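PDB 1RT8: fimbrin from Schizosaccharomyces pombe, which binds actin filaments and cross-links them, serving cell polarity, cytokinesis, mating and spore formation in fission yeast. Local coordinates for residues I53-I58 with N90-S95; I102-I107 with L121-Q126; Q362-V367 with W387-M392. One frame throughout, in Å; residues are numbered along the deposited sequence.

Contact 1. Residues I53-I58 with N90-S95; sequences ILSKLI and NVVINS
Val92 packs against Leu54, Ser55 and Ile58 of the other helix. Leu54 CB lies equally near both Val92 methyls, 3.9 Å from Val92 CG1 and from Val92 CG2, and the two side chains cross at about a right angle. CG2 also lies close to the hydroxyl of Ser55, with 3.1 Å between Val92 CG2 and Ser55 OG. Ser55 OG is hydrogen-bonded to Gly51 O, just before the helix.

Helices 52-61 and 82-99 belong to the first calponin-homology (CH) domain of the actin-crosslinking core. Here they run in roughly the same direction, with segment axes 9.3 Å apart at an angle of 35°.

The fit is looser toward Ser95. Ile58 reaches over with CD1, which rests 3.6 Å from Val92 O but 4.3 Å from Ser95 CB. The Ser95 hydroxyl turns back to its own helix: Ser95 OG donates to Val91 O at 2.6 Å. Ser95 N reaches that same oxygen from the opposite face of the carbonyl plane. Even this looser end is buried, with Ile66 of a loop touching both Val91 and Ser95.

Contact 2. Residues I102-I107 with L121-Q126; sequences ISITNI and LGLVWQ
In the first CH domain, the loop that joins helix 82-99 to the short helix 109-113 lays Ile102, Ile104 and Ile107 against Leu123 and Gln126 of helix 117-131. The loop is irregular, and no hydrogen bond links the two segments. Leu123 takes two of the isoleucines, one on each methyl. Leu123 CD1 meets Ile104 CG2 at 3.4 Å, tighter than usual for two carbons. Leu123 CD2 meets Ile107 CD1 at 3.7 Å, and these two side chains cross at about a right angle. With CG1 of Ile107 opposite its own backbone N (chi1 -168°) and the chain extended beyond it, CD1 is carried far enough to touch Leu123. Ile104 is placed differently. Its CG1 sits between the backbone N and the carbonyl carbon, chi1 67°, and only CG2 is given to Leu123.

This is the inner part of the contact, where the loop closes over the helical core of the CH fold. Ile104 and Ile107 also touch Ile93 of helix 82-99, and Ile107 reaches Leu119 near the start of helix 117-131. These two side chains thus sit between helices 82-99 and 117-131.

Ile102 lies further out, against Gln126, about one turn along the helix from Leu123. It slides past Gln126 in the opposite direction. Ile102 CG2 packs on Gln126 CB at 3.6 Å, and Ile102 CG1 lies 3.6 Å from Gln126 O. The carbon chain of Gln126 bends at chi2 and folds alongside the loop backbone near Ser103. Burial here has a polar cost: Ser103 N has no partner in the model. A sulfate ion, probably from the crystallisation liquor, lies about 5 Å from the Gln126 side chain.

Contact 3. Residues Q362-V367 with W387-M392; sequences QGFSLV and WQMMRM
Phe364 lies against one side of segment 387-392 and touches three of its residues, Gln388, Met389 and Met392. Its CB starts beside the aliphatic base of Gln388, with Phe364 CB 4.0 Å from Gln388 CB. CG and CD2 continue over the same Gln388 carbon. On the other branch, Phe364 CD1 comes within 3.9 Å of Met392 CB. The next atom, Phe364 CE1, is closer to Met392 CB at 3.5 Å. CE2 passes to Met389, 3.7 Å from Met389 CA. The tip, Phe364 CZ, rests 3.5 Å from Met389 CA. One ring face thus looks onto helix backbone: Gln388 O and Met389 N stand above it, displaced toward the rim. An alanine here would end the side chain at CB and would probably leave a gap over this backbone, with Met392 CB and CG losing the ring they pack on.

Further along the loop, Leu366 CD2 packs on Gln388 CG at 3.8 Å. Met392 bends at chi2 (56°) and again at chi3, which brings Met392 CE 3.6 Å from Gln362 O. Gly363, with positive phi, forms the Schellman motif that ends helix 345-361 and starts this loop.

The segments belong to the third CH domain, where the loop before helix 371-375 packs on helix 379-397. Met389 also touches helices 314-323 and 282-296. On another side of the same helix, Arg391 makes a salt bridge to Asp410, and Trp387 meets Leu504 of helix 500-511.

Contacts 1 and 2 share the first CH domain and touch each other, for instance where Leu54 meets Val124. Contact 3 lies in the third CH domain, its centre about 31 Å from that of contact 2. Contact 1 joins helix to helix and is wholly buried. Contacts 2 and 3 join a loop to a long helix and are partly buried. By sequence and topology these two appear to be equivalent places in two CH repeats: Gln126 and Gln388 follow the same Val-Trp pair. A glutamine has a large share in both, with isoleucines and a leucine in contact 2, a phenylalanine and methionines in contact 3. Contact 1 adds serine hydroxyls, each bonded to a backbone carbonyl one turn earlier.

Contact 1. Residues I53-I58 with N90-S95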
ATOM      1  N   ILE A  53     -16.004   9.302  -0.898  1.00 24.44           N
ATOM      2  CA  ILE A  53     -15.234   9.714   0.270  1.00 25.50           C
ATOM      3  C   ILE A  53     -13.972   8.878   0.409  1.00 27.55           C
ATOM      4  O   ILE A  53     -12.884   9.420   0.632  1.00 27.83           O
ATOM      5  CB  ILE A  53     -16.062   9.570   1.554  1.00 24.82           C
ATOM      6  CG1 ILE A  53     -17.178  10.621   1.560  1.00 27.02           C
ATOM      7  CG2 ILE A  53     -15.172   9.709   2.772  1.00 24.65           C
ATOM      8  CD1 ILE A  53     -18.066  10.562   2.779  1.00 29.20           C
ATOM      9  N   LEU A  54     -14.112   7.560   0.278  1.00 25.51           N
ATOM     10  CA  LEU A  54     -12.953   6.676   0.393  1.00 25.76           C
ATOM     11  C   LEU A  54     -11.931   6.927  -0.707  1.00 23.77           C
ATOM     12  O   LEU A  54     -10.729   6.927  -0.447  1.00 24.25           O
ATOM     13  CB  LEU A  54     -13.399   5.211   0.377  1.00 24.45           C
ATOM     14  CG  LEU A  54     -14.147   4.818   1.651  1.00 24.06           C
ATOM     15  CD1 LEU A  54     -14.712   3.404   1.522  1.00 24.57           C
ATOM     16  CD2 LEU A  54     -13.197   4.926   2.833  1.00 22.83           C
ATOM     17  N   SER A  55     -12.404   7.140  -1.935  1.00 26.05           N
ATOM     18  CA  SER A  55     -11.510   7.409  -3.060  1.00 25.97           C
ATOM     19  C   SER A  55     -10.725   8.685  -2.782  1.00 26.44           C
ATOM     20  O   SER A  55      -9.533   8.772  -3.091  1.00 25.24           O
ATOM     21  CB  SER A  55     -12.303   7.569  -4.369  1.00 27.04           C
ATOM     22  OG  SER A  55     -12.830   6.330  -4.812  1.00 28.19           O
ATOM     23  N   LYS A  56     -11.408   9.676  -2.210  1.00 26.89           N
ATOM     24  CA  LYS A  56     -10.773  10.946  -1.865  1.00 27.05           C
ATOM     25  C   LYS A  56      -9.724  10.726  -0.766  1.00 25.64           C
ATOM     26  O   LYS A  56      -8.620  11.271  -0.826  1.00 27.16           O
ATOM     27  CB  LYS A  56     -11.826  11.953  -1.381  1.00 29.15           C
ATOM     28  CG  LYS A  56     -12.801  12.432  -2.451  1.00 30.92           C
ATOM     29  CD  LYS A  56     -12.128  13.376  -3.428  1.00 32.78           C
ATOM     30  CE  LYS A  56     -13.150  14.001  -4.396  1.00 34.53           C
ATOM     31  NZ  LYS A  56     -12.505  15.060  -5.227  1.00 32.96           N
ATOM     32  N   LEU A  57     -10.065   9.931   0.240  1.00 23.97           N
ATOM     33  CA  LEU A  57      -9.122   9.661   1.321  1.00 25.60           C
ATOM     34  C   LEU A  57      -7.866   8.987   0.754  1.00 25.09           C
ATOM     35  O   LEU A  57      -6.735   9.294   1.148  1.00 24.74           O
ATOM     36  CB  LEU A  57      -9.782   8.763   2.371  1.00 28.13           C
ATOM     37  CG  LEU A  57      -8.954   8.463   3.614  1.00 30.00           C
ATOM     38  CD1 LEU A  57      -8.663   9.763   4.360  1.00 32.47           C
ATOM     39  CD2 LEU A  57      -9.714   7.494   4.506  1.00 30.13           C
ATOM     40  N   ILE A  58      -8.070   8.078  -0.193  1.00 24.28           N
ATOM     41  CA  ILE A  58      -6.959   7.387  -0.830  1.00 24.24           C
ATOM     42  C   ILE A  58      -5.998   8.346  -1.539  1.00 25.58           C
ATOM     43  O   ILE A  58      -4.780   8.177  -1.459  1.00 23.15           O
ATOM     44  CB  ILE A  58      -7.480   6.367  -1.844  1.00 24.08           C
ATOM     45  CG1 ILE A  58      -8.114   5.194  -1.086  1.00 23.23           C
ATOM     46  CG2 ILE A  58      -6.353   5.935  -2.794  1.00 21.90           C
ATOM     47  CD1 ILE A  58      -8.690   4.131  -1.978  1.00 25.61           C
ATOM     48  N   ASN A  90     -15.173  -0.634  -6.622  1.00 22.25           N
ATOM     49  CA  ASN A  90     -14.151  -1.499  -7.208  1.00 23.08           C
ATOM     50  C   ASN A  90     -12.847  -0.699  -7.280  1.00 23.04           C
ATOM     51  O   ASN A  90     -11.758  -1.225  -7.016  1.00 20.05           O
ATOM     52  CB  ASN A  90     -14.548  -1.940  -8.621  1.00 21.78           C
ATOM     53  CG  ASN A  90     -15.566  -3.058  -8.617  1.00 25.83           C
ATOM     54  OD1 ASN A  90     -15.804  -3.686  -7.593  1.00 25.34           O
ATOM     55  ND2 ASN A  90     -16.162  -3.321  -9.772  1.00 27.47           N
ATOM     56  N   VAL A  91     -12.969   0.574  -7.662  1.00 21.41           N
ATOM     57  CA  VAL A  91     -11.809   1.466  -7.762  1.00 20.08           C
ATOM     58  C   VAL A  91     -11.161   1.647  -6.383  1.00 19.26           C
ATOM     59  O   VAL A  91      -9.939   1.622  -6.254  1.00 20.69           O
ATOM     60  CB  VAL A  91     -12.215   2.853  -8.302  1.00 20.93           C
ATOM     61  CG1 VAL A  91     -11.029   3.799  -8.234  1.00 20.04           C
ATOM     62  CG2 VAL A  91     -12.706   2.733  -9.739  1.00 17.99           C
ATOM     63  N   VAL A  92     -11.991   1.841  -5.363  1.00 19.54           N
ATOM     64  CA  VAL A  92     -11.516   2.001  -3.988  1.00 20.90           C
ATOM     65  C   VAL A  92     -10.769   0.749  -3.531  1.00 21.67           C
ATOM     66  O   VAL A  92      -9.596   0.810  -3.153  1.00 23.82           O
ATOM     67  CB  VAL A  92     -12.703   2.252  -3.017  1.00 21.15           C
ATOM     68  CG1 VAL A  92     -12.273   2.024  -1.572  1.00 20.70           C
ATOM     69  CG2 VAL A  92     -13.220   3.679  -3.191  1.00 24.41           C
ATOM     70  N   ILE A  93     -11.458  -0.390  -3.585  1.00 21.72           N
ATOM     71  CA  ILE A  93     -10.898  -1.664  -3.145  1.00 21.45           C
ATOM     72  C   ILE A  93      -9.595  -2.050  -3.836  1.00 18.87           C
ATOM     73  O   ILE A  93      -8.617  -2.380  -3.181  1.00 21.61           O
ATOM     74  CB  ILE A  93     -11.911  -2.819  -3.359  1.00 23.12           C
ATOM     75  CG1 ILE A  93     -13.098  -2.673  -2.398  1.00 23.24           C
ATOM     76  CG2 ILE A  93     -11.206  -4.175  -3.186  1.00 24.29           C
ATOM     77  CD1 ILE A  93     -12.734  -2.757  -0.948  1.00 23.62           C
ATOM     78  N   ASN A  94      -9.586  -2.017  -5.160  1.00 18.77           N
ATOM     79  CA  ASN A  94      -8.400  -2.405  -5.905  1.00 22.21           C
ATOM     80  C   ASN A  94      -7.241  -1.432  -5.835  1.00 23.73           C
ATOM     81  O   ASN A  94      -6.086  -1.823  -6.039  1.00 23.80           O
ATOM     82  CB  ASN A  94      -8.793  -2.711  -7.343  1.00 24.26           C
ATOM     83  CG  ASN A  94      -9.719  -3.906  -7.418  1.00 29.33           C
ATOM     84  OD1 ASN A  94      -9.456  -4.926  -6.783  1.00 26.84           O
ATOM     85  ND2 ASN A  94     -10.805  -3.788  -8.167  1.00 27.33           N
ATOM     86  N   SER A  95      -7.536  -0.171  -5.539  1.00 22.56           N
ATOM     87  CA  SER A  95      -6.468   0.809  -5.395  1.00 23.46           C
ATOM     88  C   SER A  95      -5.818   0.523  -4.039  1.00 23.71           C
ATOM     89  O   SER A  95      -4.593   0.458  -3.915  1.00 23.30           O
ATOM     90  CB  SER A  95      -7.027   2.242  -5.404  1.00 20.57           C
ATOM     91  OG  SER A  95      -7.528   2.597  -6.675  1.00 20.79           O
TER

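Contact 2. Residues I102-I107 with L121-Q126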
ATOM      1  N   ILE A 102      -1.233  -1.810   3.311  1.00 44.60           N
ATOM      2  CA  ILE A 102      -2.652  -1.965   3.615  1.00 46.75           C
ATOM      3  C   ILE A 102      -3.083  -3.407   3.390  1.00 49.51           C
ATOM      4  O   ILE A 102      -2.616  -4.060   2.457  1.00 50.35           O
ATOM      5  CB  ILE A 102      -3.530  -1.056   2.718  1.00 45.39           C
ATOM      6  CG1 ILE A 102      -3.245   0.418   3.023  1.00 44.23           C
ATOM      7  CG2 ILE A 102      -5.007  -1.374   2.936  1.00 43.57           C
ATOM      8  CD1 ILE A 102      -4.049   1.380   2.173  1.00 42.51           C
ATOM      9  N   SER A 103      -3.968  -3.903   4.247  1.00 52.54           N
ATOM     10  CA  SER A 103      -4.462  -5.265   4.101  1.00 54.92           C
ATOM     11  C   SER A 103      -5.984  -5.234   3.992  1.00 57.30           C
ATOM     12  O   SER A 103      -6.678  -4.900   4.955  1.00 57.85           O
ATOM     13  CB  SER A 103      -4.036  -6.125   5.295  1.00 54.60           C
ATOM     14  OG  SER A 103      -4.297  -7.498   5.046  1.00 53.43           O
ATOM     15  N   ILE A 104      -6.501  -5.563   2.810  1.00 59.44           N
ATOM     16  CA  ILE A 104      -7.942  -5.564   2.595  1.00 60.36           C
ATOM     17  C   ILE A 104      -8.420  -6.824   1.879  1.00 60.83           C
ATOM     18  O   ILE A 104      -8.509  -6.875   0.651  1.00 62.08           O
ATOM     19  CB  ILE A 104      -8.402  -4.318   1.792  1.00 60.31           C
ATOM     20  CG1 ILE A 104      -7.857  -4.360   0.367  1.00 59.67           C
ATOM     21  CG2 ILE A 104      -7.915  -3.053   2.476  1.00 61.67           C
ATOM     22  CD1 ILE A 104      -8.691  -3.559  -0.616  1.00 59.30           C
ATOM     23  N   THR A 105      -8.731  -7.843   2.668  1.00 61.10           N
ATOM     24  CA  THR A 105      -9.209  -9.111   2.142  1.00 61.42           C
ATOM     25  C   THR A 105     -10.632  -9.297   2.653  1.00 59.72           C
ATOM     26  O   THR A 105     -11.534  -9.712   1.923  1.00 60.60           O
ATOM     27  CB  THR A 105      -8.344 -10.285   2.655  1.00 63.04           C
ATOM     28  OG1 THR A 105      -6.960 -10.049   2.333  1.00 63.05           O
ATOM     29  CG2 THR A 105      -8.808 -11.593   2.032  1.00 63.75           C
ATOM     30  N   ASN A 106     -10.821  -8.971   3.922  1.00 57.03           N
ATOM     31  CA  ASN A 106     -12.120  -9.107   4.553  1.00 55.56           C
ATOM     32  C   ASN A 106     -13.139  -8.081   4.042  1.00 52.33           C
ATOM     33  O   ASN A 106     -14.298  -8.098   4.465  1.00 53.99           O
ATOM     34  CB  ASN A 106     -11.965  -8.977   6.068  1.00 58.04           C
ATOM     35  CG  ASN A 106     -13.098  -9.633   6.828  1.00 60.68           C
ATOM     36  OD1 ASN A 106     -13.142  -9.590   8.059  1.00 62.76           O
ATOM     37  ND2 ASN A 106     -14.022 -10.252   6.098  1.00 61.09           N
ATOM     38  N   ILE A 107     -12.723  -7.195   3.134  1.00 46.36           N
ATOM     39  CA  ILE A 107     -13.647  -6.185   2.617  1.00 39.43           C
ATOM     40  C   ILE A 107     -13.793  -6.187   1.093  1.00 35.48           C
ATOM     41  O   ILE A 107     -12.807  -6.216   0.361  1.00 34.39           O
ATOM     42  CB  ILE A 107     -13.242  -4.761   3.098  1.00 38.41           C
ATOM     43  CG1 ILE A 107     -14.377  -3.773   2.804  1.00 36.20           C
ATOM     44  CG2 ILE A 107     -11.944  -4.332   2.426  1.00 35.09           C
ATOM     45  CD1 ILE A 107     -14.176  -2.394   3.396  1.00 32.89           C
ATOM     46  N   LEU A 121     -14.401   1.161   8.768  1.00 28.77           N
ATOM     47  CA  LEU A 121     -13.497   1.866   9.675  1.00 28.86           C
ATOM     48  C   LEU A 121     -12.119   1.202   9.642  1.00 28.63           C
ATOM     49  O   LEU A 121     -11.093   1.866   9.796  1.00 28.19           O
ATOM     50  CB  LEU A 121     -14.060   1.872  11.103  1.00 30.17           C
ATOM     51  CG  LEU A 121     -13.561   3.031  11.984  1.00 32.35           C
ATOM     52  CD1 LEU A 121     -13.841   4.363  11.292  1.00 30.96           C
ATOM     53  CD2 LEU A 121     -14.236   2.991  13.348  1.00 32.14           C
ATOM     54  N   GLY A 122     -12.102  -0.112   9.432  1.00 27.38           N
ATOM     55  CA  GLY A 122     -10.846  -0.830   9.354  1.00 26.75           C
ATOM     56  C   GLY A 122     -10.059  -0.345   8.148  1.00 26.25           C
ATOM     57  O   GLY A 122      -8.856  -0.103   8.231  1.00 25.80           O
ATOM     58  N   LEU A 123     -10.749  -0.199   7.022  1.00 24.40           N
ATOM     59  CA  LEU A 123     -10.137   0.268   5.787  1.00 25.29           C
ATOM     60  C   LEU A 123      -9.746   1.749   5.903  1.00 24.70           C
ATOM     61  O   LEU A 123      -8.725   2.189   5.360  1.00 22.86           O
ATOM     62  CB  LEU A 123     -11.110   0.060   4.630  1.00 24.23           C
ATOM     63  CG  LEU A 123     -10.718   0.584   3.250  1.00 25.62           C
ATOM     64  CD1 LEU A 123      -9.379   0.015   2.814  1.00 26.12           C
ATOM     65  CD2 LEU A 123     -11.807   0.201   2.267  1.00 23.72           C
ATOM     66  N   VAL A 124     -10.557   2.515   6.621  1.00 25.68           N
ATOM     67  CA  VAL A 124     -10.267   3.932   6.815  1.00 25.96           C
ATOM     68  C   VAL A 124      -8.934   4.091   7.534  1.00 25.23           C
ATOM     69  O   VAL A 124      -8.080   4.891   7.127  1.00 23.85           O
ATOM     70  CB  VAL A 124     -11.390   4.626   7.636  1.00 27.34           C
ATOM     71  CG1 VAL A 124     -10.868   5.922   8.274  1.00 26.71           C
ATOM     72  CG2 VAL A 124     -12.554   4.949   6.713  1.00 27.52           C
ATOM     73  N   TRP A 125      -8.749   3.321   8.601  1.00 25.02           N
ATOM     74  CA  TRP A 125      -7.512   3.385   9.365  1.00 25.70           C
ATOM     75  C   TRP A 125      -6.315   2.970   8.507  1.00 25.71           C
ATOM     76  O   TRP A 125      -5.267   3.633   8.537  1.00 25.49           O
ATOM     77  CB  TRP A 125      -7.607   2.500  10.621  1.00 26.64           C
ATOM     78  CG  TRP A 125      -6.279   2.250  11.268  1.00 26.89           C
ATOM     79  CD1 TRP A 125      -5.689   1.041  11.472  1.00 27.22           C
ATOM     80  CD2 TRP A 125      -5.340   3.238  11.724  1.00 26.58           C
ATOM     81  NE1 TRP A 125      -4.438   1.208  12.022  1.00 27.36           N
ATOM     82  CE2 TRP A 125      -4.198   2.548  12.185  1.00 26.89           C
ATOM     83  CE3 TRP A 125      -5.352   4.636  11.780  1.00 26.21           C
ATOM     84  CZ2 TRP A 125      -3.078   3.209  12.696  1.00 24.50           C
ATOM     85  CZ3 TRP A 125      -4.234   5.296  12.291  1.00 24.41           C
ATOM     86  CH2 TRP A 125      -3.114   4.578  12.740  1.00 25.83           C
ATOM     87  N   GLN A 126      -6.461   1.901   7.725  1.00 22.91           N
ATOM     88  CA  GLN A 126      -5.344   1.470   6.891  1.00 24.00           C
ATOM     89  C   GLN A 126      -4.950   2.579   5.921  1.00 24.77           C
ATOM     90  O   GLN A 126      -3.756   2.830   5.706  1.00 23.10           O
ATOM     91  CB  GLN A 126      -5.690   0.195   6.111  1.00 27.97           C
ATOM     92  CG  GLN A 126      -5.838  -1.066   6.974  1.00 30.12           C
ATOM     93  CD  GLN A 126      -4.565  -1.415   7.747  1.00 33.58           C
ATOM     94  OE1 GLN A 126      -3.460  -1.415   7.193  1.00 33.04           O
ATOM     95  NE2 GLN A 126      -4.721  -1.724   9.033  1.00 34.07           N
TER

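Contact 3. Residues Q362-V367 with W387-M392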
ATOM      1  N   GLN A 362       7.023 -27.172 -11.261  1.00 34.34           N
ATOM      2  CA  GLN A 362       5.846 -26.477 -11.754  1.00 34.07           C
ATOM      3  C   GLN A 362       5.973 -25.935 -13.173  1.00 33.39           C
ATOM      4  O   GLN A 362       5.064 -25.270 -13.674  1.00 34.21           O
ATOM      5  CB  GLN A 362       5.476 -25.357 -10.795  1.00 34.35           C
ATOM      6  CG  GLN A 362       4.833 -25.861  -9.525  1.00 35.44           C
ATOM      7  CD  GLN A 362       4.406 -24.739  -8.611  1.00 36.10           C
ATOM      8  OE1 GLN A 362       4.141 -23.624  -9.065  1.00 35.67           O
ATOM      9  NE2 GLN A 362       4.314 -25.031  -7.316  1.00 36.33           N
ATOM     10  N   GLY A 363       7.095 -26.225 -13.823  1.00 32.19           N
ATOM     11  CA  GLY A 363       7.284 -25.767 -15.186  1.00 31.96           C
ATOM     12  C   GLY A 363       8.028 -24.454 -15.365  1.00 30.86           C
ATOM     13  O   GLY A 363       8.211 -24.006 -16.495  1.00 28.98           O
ATOM     14  N   PHE A 364       8.454 -23.831 -14.269  1.00 29.89           N
ATOM     15  CA  PHE A 364       9.192 -22.571 -14.361  1.00 29.77           C
ATOM     16  C   PHE A 364      10.440 -22.772 -15.220  1.00 30.95           C
ATOM     17  O   PHE A 364      10.948 -23.889 -15.364  1.00 30.43           O
ATOM     18  CB  PHE A 364       9.669 -22.100 -12.976  1.00 28.50           C
ATOM     19  CG  PHE A 364       8.569 -21.700 -12.022  1.00 25.06           C
ATOM     20  CD1 PHE A 364       7.226 -21.901 -12.332  1.00 25.07           C
ATOM     21  CD2 PHE A 364       8.896 -21.138 -10.782  1.00 22.93           C
ATOM     22  CE1 PHE A 364       6.222 -21.554 -11.417  1.00 23.22           C
ATOM     23  CE2 PHE A 364       7.908 -20.786  -9.863  1.00 23.02           C
ATOM     24  CZ  PHE A 364       6.564 -20.994 -10.179  1.00 23.47           C
ATOM     25  N   SER A 365      10.934 -21.686 -15.795  1.00 30.99           N
ATOM     26  CA  SER A 365      12.157 -21.749 -16.571  1.00 33.05           C
ATOM     27  C   SER A 365      13.215 -21.169 -15.625  1.00 32.94           C
ATOM     28  O   SER A 365      13.309 -19.953 -15.462  1.00 33.43           O
ATOM     29  CB  SER A 365      12.033 -20.901 -17.836  1.00 32.84           C
ATOM     30  OG  SER A 365      13.247 -20.894 -18.559  1.00 36.43           O
ATOM     31  N   LEU A 366      13.990 -22.045 -14.990  1.00 32.26           N
ATOM     32  CA  LEU A 366      15.013 -21.628 -14.029  1.00 33.59           C
ATOM     33  C   LEU A 366      16.381 -22.274 -14.278  1.00 35.78           C
ATOM     34  O   LEU A 366      17.236 -22.283 -13.399  1.00 34.92           O
ATOM     35  CB  LEU A 366      14.540 -21.986 -12.613  1.00 30.87           C
ATOM     36  CG  LEU A 366      13.153 -21.466 -12.197  1.00 28.16           C
ATOM     37  CD1 LEU A 366      12.721 -22.150 -10.915  1.00 27.25           C
ATOM     38  CD2 LEU A 366      13.194 -19.940 -11.998  1.00 25.91           C
ATOM     39  N   VAL A 367      16.588 -22.794 -15.480  1.00 39.43           N
ATOM     40  CA  VAL A 367      17.832 -23.479 -15.828  1.00 42.01           C
ATOM     41  C   VAL A 367      19.146 -22.861 -15.330  1.00 42.49           C
ATOM     42  O   VAL A 367      20.044 -23.587 -14.896  1.00 45.36           O
ATOM     43  CB  VAL A 367      17.936 -23.683 -17.352  1.00 43.01           C
ATOM     44  CG1 VAL A 367      18.977 -24.755 -17.659  1.00 44.03           C
ATOM     45  CG2 VAL A 367      16.573 -24.072 -17.920  1.00 44.49           C
ATOM     46  N   TRP A 387       9.677 -13.574 -10.933  1.00 24.04           N
ATOM     47  CA  TRP A 387       8.956 -13.329 -12.179  1.00 24.09           C
ATOM     48  C   TRP A 387       8.357 -14.623 -12.715  1.00 24.70           C
ATOM     49  O   TRP A 387       7.194 -14.652 -13.111  1.00 24.89           O
ATOM     50  CB  TRP A 387       9.868 -12.719 -13.244  1.00 23.25           C
ATOM     51  CG  TRP A 387       9.233 -12.702 -14.603  1.00 23.12           C
ATOM     52  CD1 TRP A 387       9.695 -13.315 -15.732  1.00 24.63           C
ATOM     53  CD2 TRP A 387       7.997 -12.066 -14.970  1.00 24.41           C
ATOM     54  NE1 TRP A 387       8.824 -13.103 -16.782  1.00 26.87           N
ATOM     55  CE2 TRP A 387       7.774 -12.338 -16.339  1.00 26.10           C
ATOM     56  CE3 TRP A 387       7.060 -11.290 -14.274  1.00 24.83           C
ATOM     57  CZ2 TRP A 387       6.649 -11.864 -17.027  1.00 26.09           C
ATOM     58  CZ3 TRP A 387       5.936 -10.814 -14.963  1.00 27.26           C
ATOM     59  CH2 TRP A 387       5.744 -11.103 -16.321  1.00 24.89           C
ATOM     60  N   GLN A 388       9.143 -15.695 -12.735  1.00 25.47           N
ATOM     61  CA  GLN A 388       8.628 -16.971 -13.226  1.00 25.25           C
ATOM     62  C   GLN A 388       7.410 -17.392 -12.414  1.00 26.43           C
ATOM     63  O   GLN A 388       6.457 -17.950 -12.959  1.00 27.27           O
ATOM     64  CB  GLN A 388       9.699 -18.056 -13.143  1.00 25.08           C
ATOM     65  CG  GLN A 388      10.777 -17.894 -14.172  1.00 23.93           C
ATOM     66  CD  GLN A 388      10.262 -18.093 -15.577  1.00 26.35           C
ATOM     67  OE1 GLN A 388      10.623 -17.345 -16.488  1.00 28.70           O
ATOM     68  NE2 GLN A 388       9.417 -19.108 -15.770  1.00 23.34           N
ATOM     69  N   MET A 389       7.449 -17.135 -11.110  1.00 24.19           N
ATOM     70  CA  MET A 389       6.325 -17.477 -10.245  1.00 26.33           C
ATOM     71  C   MET A 389       5.105 -16.639 -10.633  1.00 26.64           C
ATOM     72  O   MET A 389       3.996 -17.161 -10.771  1.00 25.01           O
ATOM     73  CB  MET A 389       6.679 -17.231  -8.774  1.00 25.62           C
ATOM     74  CG  MET A 389       5.668 -17.802  -7.798  1.00 27.60           C
ATOM     75  SD  MET A 389       5.999 -17.361  -6.075  1.00 33.34           S
ATOM     76  CE  MET A 389       6.914 -18.789  -5.507  1.00 31.32           C
ATOM     77  N   MET A 390       5.305 -15.336 -10.809  1.00 24.52           N
ATOM     78  CA  MET A 390       4.205 -14.462 -11.198  1.00 25.77           C
ATOM     79  C   MET A 390       3.690 -14.842 -12.583  1.00 26.21           C
ATOM     80  O   MET A 390       2.486 -14.909 -12.807  1.00 27.83           O
ATOM     81  CB  MET A 390       4.651 -12.993 -11.223  1.00 26.04           C
ATOM     82  CG  MET A 390       3.641 -12.051 -11.887  1.00 25.29           C
ATOM     83  SD  MET A 390       4.088 -10.279 -11.800  1.00 30.10           S
ATOM     84  CE  MET A 390       3.621  -9.890 -10.136  1.00 26.28           C
ATOM     85  N   ARG A 391       4.609 -15.088 -13.510  1.00 25.42           N
ATOM     86  CA  ARG A 391       4.238 -15.431 -14.875  1.00 27.56           C
ATOM     87  C   ARG A 391       3.437 -16.728 -14.990  1.00 28.93           C
ATOM     88  O   ARG A 391       2.447 -16.791 -15.732  1.00 25.94           O
ATOM     89  CB  ARG A 391       5.485 -15.527 -15.753  1.00 26.49           C
ATOM     90  CG  ARG A 391       5.188 -15.827 -17.211  1.00 27.25           C
ATOM     91  CD  ARG A 391       4.370 -14.704 -17.848  1.00 25.93           C
ATOM     92  NE  ARG A 391       4.040 -14.992 -19.243  1.00 27.12           N
ATOM     93  CZ  ARG A 391       3.066 -15.810 -19.645  1.00 26.33           C
ATOM     94  NH1 ARG A 391       2.308 -16.439 -18.760  1.00 26.28           N
ATOM     95  NH2 ARG A 391       2.844 -15.987 -20.945  1.00 27.65           N
ATOM     96  N   MET A 392       3.869 -17.764 -14.275  1.00 29.29           N
ATOM     97  CA  MET A 392       3.166 -19.040 -14.324  1.00 30.86           C
ATOM     98  C   MET A 392       1.781 -18.886 -13.722  1.00 30.76           C
ATOM     99  O   MET A 392       0.824 -19.486 -14.205  1.00 33.23           O
ATOM    100  CB  MET A 392       3.932 -20.120 -13.567  1.00 31.58           C
ATOM    101  CG  MET A 392       3.314 -21.504 -13.707  1.00 32.47           C
ATOM    102  SD  MET A 392       3.142 -21.980 -15.444  1.00 36.04           S
ATOM    103  CE  MET A 392       4.830 -22.417 -15.860  1.00 34.43           C
TER